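Protein CsuE (PDB 6FJY) probably serves as the tip adhesion subunit of archaic chaperone-usher Csu pili, through which the bacterium forms biofilms. Local coordinates at residues E24-F38 with F97-L110. Residues are numbered along the deposited sequence; the frame is centred on the assembly and turned at random.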
# COMPACT_ATOMS: atom_id res chain seq x y z
N GLU D 24 -11.06 -9.35 4.67
CA GLU D 24 -10.88 -9.40 3.23
C GLU D 24 -11.54 -10.69 2.76
O GLU D 24 -11.23 -11.76 3.28
CB GLU D 24 -9.41 -9.37 2.84
CG GLU D 24 -9.14 -9.68 1.39
CD GLU D 24 -8.84 -8.45 0.58
OE1 GLU D 24 -9.46 -7.39 0.82
OE2 GLU D 24 -7.97 -8.54 -0.32
N ASN D 25 -12.46 -10.57 1.82
CA ASN D 25 -13.19 -11.71 1.30
C ASN D 25 -12.96 -11.81 -0.20
O ASN D 25 -12.81 -10.79 -0.88
CB ASN D 25 -14.70 -11.59 1.62
CG ASN D 25 -14.99 -11.51 3.12
OD1 ASN D 25 -14.27 -12.09 3.93
ND2 ASN D 25 -16.05 -10.81 3.49
N SER D 26 -12.89 -13.04 -0.70
CA SER D 26 -12.81 -13.32 -2.13
C SER D 26 -11.61 -12.61 -2.77
O SER D 26 -11.75 -11.67 -3.56
CB SER D 26 -14.13 -12.93 -2.82
OG SER D 26 -14.04 -13.06 -4.23
N SER D 27 -10.42 -13.08 -2.42
CA SER D 27 -9.20 -12.70 -3.12
C SER D 27 -8.83 -13.86 -4.04
O SER D 27 -8.35 -14.90 -3.58
CB SER D 27 -8.07 -12.36 -2.16
OG SER D 27 -8.20 -11.03 -1.68
N GLN D 28 -9.05 -13.67 -5.33
CA GLN D 28 -8.92 -14.74 -6.32
C GLN D 28 -7.46 -15.05 -6.59
O GLN D 28 -6.66 -14.14 -6.85
CB GLN D 28 -9.63 -14.32 -7.60
CG GLN D 28 -9.31 -15.15 -8.81
CD GLN D 28 -10.22 -14.79 -9.97
OE1 GLN D 28 -11.20 -14.05 -9.80
NE2 GLN D 28 -9.91 -15.32 -11.15
N PHE D 29 -7.11 -16.33 -6.51
CA PHE D 29 -5.77 -16.79 -6.85
C PHE D 29 -5.86 -18.06 -7.67
O PHE D 29 -6.89 -18.75 -7.68
CB PHE D 29 -4.91 -17.01 -5.59
CG PHE D 29 -5.25 -18.26 -4.82
CD1 PHE D 29 -6.26 -18.25 -3.88
CD2 PHE D 29 -4.54 -19.42 -5.02
CE1 PHE D 29 -6.56 -19.39 -3.16
CE2 PHE D 29 -4.83 -20.56 -4.30
CZ PHE D 29 -5.84 -20.55 -3.37
N ASN D 30 -4.77 -18.38 -8.35
CA ASN D 30 -4.71 -19.56 -9.22
C ASN D 30 -4.56 -20.83 -8.39
O ASN D 30 -3.68 -20.94 -7.54
CB ASN D 30 -3.56 -19.42 -10.20
CG ASN D 30 -3.64 -18.13 -10.99
OD1 ASN D 30 -4.70 -17.48 -11.02
ND2 ASN D 30 -2.54 -17.74 -11.61
N SER D 31 -5.46 -21.78 -8.64
CA SER D 31 -5.54 -22.98 -7.83
C SER D 31 -4.42 -23.96 -8.13
O SER D 31 -4.02 -24.74 -7.26
CB SER D 31 -6.88 -23.66 -8.05
OG SER D 31 -6.98 -24.08 -9.41
N GLY D 32 -3.91 -23.94 -9.36
CA GLY D 32 -2.96 -24.92 -9.87
C GLY D 32 -3.41 -25.58 -11.15
O GLY D 32 -2.58 -26.04 -11.94
N LEU D 33 -4.72 -25.64 -11.38
CA LEU D 33 -5.28 -26.13 -12.63
C LEU D 33 -5.58 -24.95 -13.56
O LEU D 33 -5.93 -23.86 -13.12
CB LEU D 33 -6.55 -26.95 -12.37
CG LEU D 33 -7.01 -28.02 -13.37
CD1 LEU D 33 -8.06 -27.49 -14.32
CD2 LEU D 33 -5.85 -28.60 -14.15
N SER D 34 -5.40 -25.20 -14.85
CA SER D 34 -5.69 -24.23 -15.90
C SER D 34 -6.04 -24.99 -17.17
O SER D 34 -5.47 -26.05 -17.44
CB SER D 34 -4.49 -23.30 -16.15
OG SER D 34 -4.34 -22.35 -15.11
N CYS D 35 -7.00 -24.44 -17.93
CA CYS D 35 -7.46 -25.05 -19.18
C CYS D 35 -7.72 -23.96 -20.21
O CYS D 35 -8.48 -23.03 -19.94
CB CYS D 35 -8.72 -25.88 -18.95
SG CYS D 35 -8.52 -27.33 -17.91
N THR D 36 -7.08 -24.08 -21.37
CA THR D 36 -7.33 -23.26 -22.55
C THR D 36 -7.79 -24.16 -23.69
O THR D 36 -7.41 -25.33 -23.77
CB THR D 36 -6.08 -22.48 -22.99
OG1 THR D 36 -5.03 -23.41 -23.30
CG2 THR D 36 -5.62 -21.53 -21.90
N GLY D 37 -8.61 -23.60 -24.58
CA GLY D 37 -9.19 -24.39 -25.65
C GLY D 37 -10.33 -25.31 -25.25
O GLY D 37 -10.66 -26.24 -25.99
N PHE D 38 -10.92 -25.09 -24.08
CA PHE D 38 -12.07 -25.90 -23.68
C PHE D 38 -13.31 -25.48 -24.47
O PHE D 38 -13.51 -24.30 -24.77
CB PHE D 38 -12.31 -25.75 -22.17
CG PHE D 38 -12.39 -24.32 -21.71
CD1 PHE D 38 -11.25 -23.65 -21.28
CD2 PHE D 38 -13.59 -23.64 -21.74
CE1 PHE D 38 -11.32 -22.34 -20.88
CE2 PHE D 38 -13.67 -22.32 -21.32
CZ PHE D 38 -12.52 -21.67 -20.89
N PHE D 97 -13.29 -21.28 -15.79
CA PHE D 97 -11.93 -20.98 -16.23
C PHE D 97 -11.85 -19.51 -16.60
O PHE D 97 -12.59 -19.05 -17.48
CB PHE D 97 -11.53 -21.87 -17.40
CG PHE D 97 -11.49 -23.32 -17.05
CD1 PHE D 97 -10.50 -23.81 -16.21
CD2 PHE D 97 -12.42 -24.21 -17.56
CE1 PHE D 97 -10.45 -25.15 -15.87
CE2 PHE D 97 -12.38 -25.55 -17.24
CZ PHE D 97 -11.39 -26.03 -16.39
N SER D 98 -10.97 -18.78 -15.94
CA SER D 98 -10.93 -17.33 -16.00
C SER D 98 -9.61 -16.84 -16.57
O SER D 98 -8.54 -17.37 -16.25
CB SER D 98 -11.14 -16.72 -14.61
OG SER D 98 -11.05 -15.31 -14.64
N GLY D 99 -9.69 -15.82 -17.41
CA GLY D 99 -8.51 -15.23 -17.98
C GLY D 99 -8.06 -15.95 -19.23
O GLY D 99 -8.55 -17.03 -19.57
N PRO D 100 -7.12 -15.33 -19.94
CA PRO D 100 -6.55 -16.00 -21.11
C PRO D 100 -5.76 -17.25 -20.76
O PRO D 100 -5.67 -18.16 -21.59
CB PRO D 100 -5.67 -14.92 -21.74
CG PRO D 100 -5.31 -14.03 -20.59
CD PRO D 100 -6.52 -14.01 -19.70
N ASP D 101 -5.18 -17.32 -19.56
CA ASP D 101 -4.50 -18.54 -19.12
C ASP D 101 -5.45 -19.63 -18.67
O ASP D 101 -4.99 -20.72 -18.29
CB ASP D 101 -3.51 -18.22 -18.00
CG ASP D 101 -2.30 -17.43 -18.49
OD1 ASP D 101 -2.18 -17.21 -19.72
OD2 ASP D 101 -1.48 -17.02 -17.65
N GLY D 102 -6.76 -19.37 -18.69
CA GLY D 102 -7.74 -20.38 -18.31
C GLY D 102 -7.57 -20.87 -16.89
O GLY D 102 -7.75 -22.07 -16.63
N ASN D 103 -7.24 -19.98 -15.96
CA ASN D 103 -6.96 -20.39 -14.60
C ASN D 103 -8.25 -20.74 -13.88
O ASN D 103 -9.20 -19.96 -13.86
CB ASN D 103 -6.22 -19.28 -13.85
CG ASN D 103 -4.79 -19.12 -14.31
OD1 ASN D 103 -4.20 -20.03 -14.88
ND2 ASN D 103 -4.22 -17.94 -14.07
N LEU D 104 -8.29 -21.93 -13.31
CA LEU D 104 -9.37 -22.26 -12.41
C LEU D 104 -9.07 -21.56 -11.09
O LEU D 104 -8.01 -21.79 -10.50
CB LEU D 104 -9.49 -23.75 -12.21
CG LEU D 104 -10.75 -24.15 -11.46
CD1 LEU D 104 -11.99 -23.73 -12.23
CD2 LEU D 104 -10.74 -25.63 -11.22
N PRO D 105 -9.94 -20.66 -10.63
CA PRO D 105 -9.61 -19.85 -9.45
C PRO D 105 -10.07 -20.48 -8.15
O PRO D 105 -11.13 -21.10 -8.06
CB PRO D 105 -10.36 -18.54 -9.72
CG PRO D 105 -11.56 -18.98 -10.48
CD PRO D 105 -11.13 -20.14 -11.33
N PHE D 106 -9.23 -20.32 -7.14
CA PHE D 106 -9.59 -20.47 -5.74
C PHE D 106 -9.54 -19.09 -5.09
O PHE D 106 -9.06 -18.12 -5.67
CB PHE D 106 -8.64 -21.44 -5.02
CG PHE D 106 -8.94 -22.90 -5.25
CD1 PHE D 106 -9.82 -23.31 -6.23
CD2 PHE D 106 -8.33 -23.87 -4.46
CE1 PHE D 106 -10.09 -24.66 -6.42
CE2 PHE D 106 -8.59 -25.21 -4.65
CZ PHE D 106 -9.47 -25.61 -5.63
N TYR D 107 -10.02 -19.03 -3.85
CA TYR D 107 -10.19 -17.75 -3.17
C TYR D 107 -9.63 -17.85 -1.77
O TYR D 107 -9.81 -18.86 -1.08
CB TYR D 107 -11.68 -17.33 -3.14
CG TYR D 107 -12.29 -17.18 -4.52
CD1 TYR D 107 -12.23 -15.97 -5.21
CD2 TYR D 107 -12.91 -18.26 -5.15
CE1 TYR D 107 -12.79 -15.85 -6.48
CE2 TYR D 107 -13.46 -18.15 -6.42
CZ TYR D 107 -13.40 -16.94 -7.08
OH TYR D 107 -13.95 -16.83 -8.33
N ILE D 108 -8.94 -16.79 -1.35
CA ILE D 108 -8.51 -16.62 0.03
C ILE D 108 -9.49 -15.70 0.74
O ILE D 108 -9.83 -14.62 0.25
CB ILE D 108 -7.08 -16.06 0.11
CG1 ILE D 108 -6.09 -17.01 -0.56
CG2 ILE D 108 -6.69 -15.83 1.55
CD1 ILE D 108 -4.64 -16.59 -0.40
N ARG D 109 -9.95 -16.14 1.90
CA ARG D 109 -10.81 -15.36 2.78
C ARG D 109 -10.04 -15.08 4.07
O ARG D 109 -9.70 -16.01 4.81
CB ARG D 109 -12.11 -16.12 3.08
CG ARG D 109 -13.12 -15.31 3.89
CD ARG D 109 -14.42 -16.08 4.10
NE ARG D 109 -15.17 -16.27 2.86
CZ ARG D 109 -16.24 -17.06 2.75
NH1 ARG D 109 -16.68 -17.75 3.80
NH2 ARG D 109 -16.86 -17.17 1.58
N LEU D 110 -9.76 -13.81 4.33
CA LEU D 110 -9.24 -13.39 5.61
C LEU D 110 -10.40 -12.95 6.50
O LEU D 110 -11.05 -11.94 6.19
CB LEU D 110 -8.24 -12.26 5.44
CG LEU D 110 -6.98 -12.68 4.70
CD1 LEU D 110 -6.03 -11.52 4.51
CD2 LEU D 110 -6.31 -13.79 5.46
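The carbonyl oxygen of L104 is held twice by a single serine: S31 N donates to L104 O at 3.2 Å, nearly in line with the carbonyl bond, and S31 OG reaches L104 O at 2.7 Å from above the carbonyl plane. With chi1 at 63°, OG sits between the backbone N and the carbonyl carbon of S31, which brings the hydroxyl round to this acceptor. The backbone of S31 sets its CB over one face of the F106 ring, a CH-pi contact 3.5 Å from the ring centroid. F29 CZ, 3.4 Å from F106 CB, lies near the plane of the F106 ring at its edge, while F29 CD1 packs on I108 CG1. I72, L127 and L173, from three other strands, also touch F29. On the opposite face of the ladder Q28, in a non-hydrogen-bonded pair with Y107, rests its CB against Y107 CE1.

Around G32 the chain turns a corner, and the register slips by two residues, a beta bulge, before L104 N bonds to L33 O and C35 N to G102 O. The pair illustrates how strands can absorb such a break and resume their backbone bonds beyond it. Here C35 CB stands over one face of the F97 ring, 3.7 Å from its centroid, and C35 SG, disulfide-bonded to C2, approaches that ring obliquely. F38 CE1 meets F97 CB at 3.5 Å, the ring planes inclined at 38°.

Between E24 and S27 the register shifts by one, another beta bulge in this antiparallel strand pairing of an Ig-like beta sandwich.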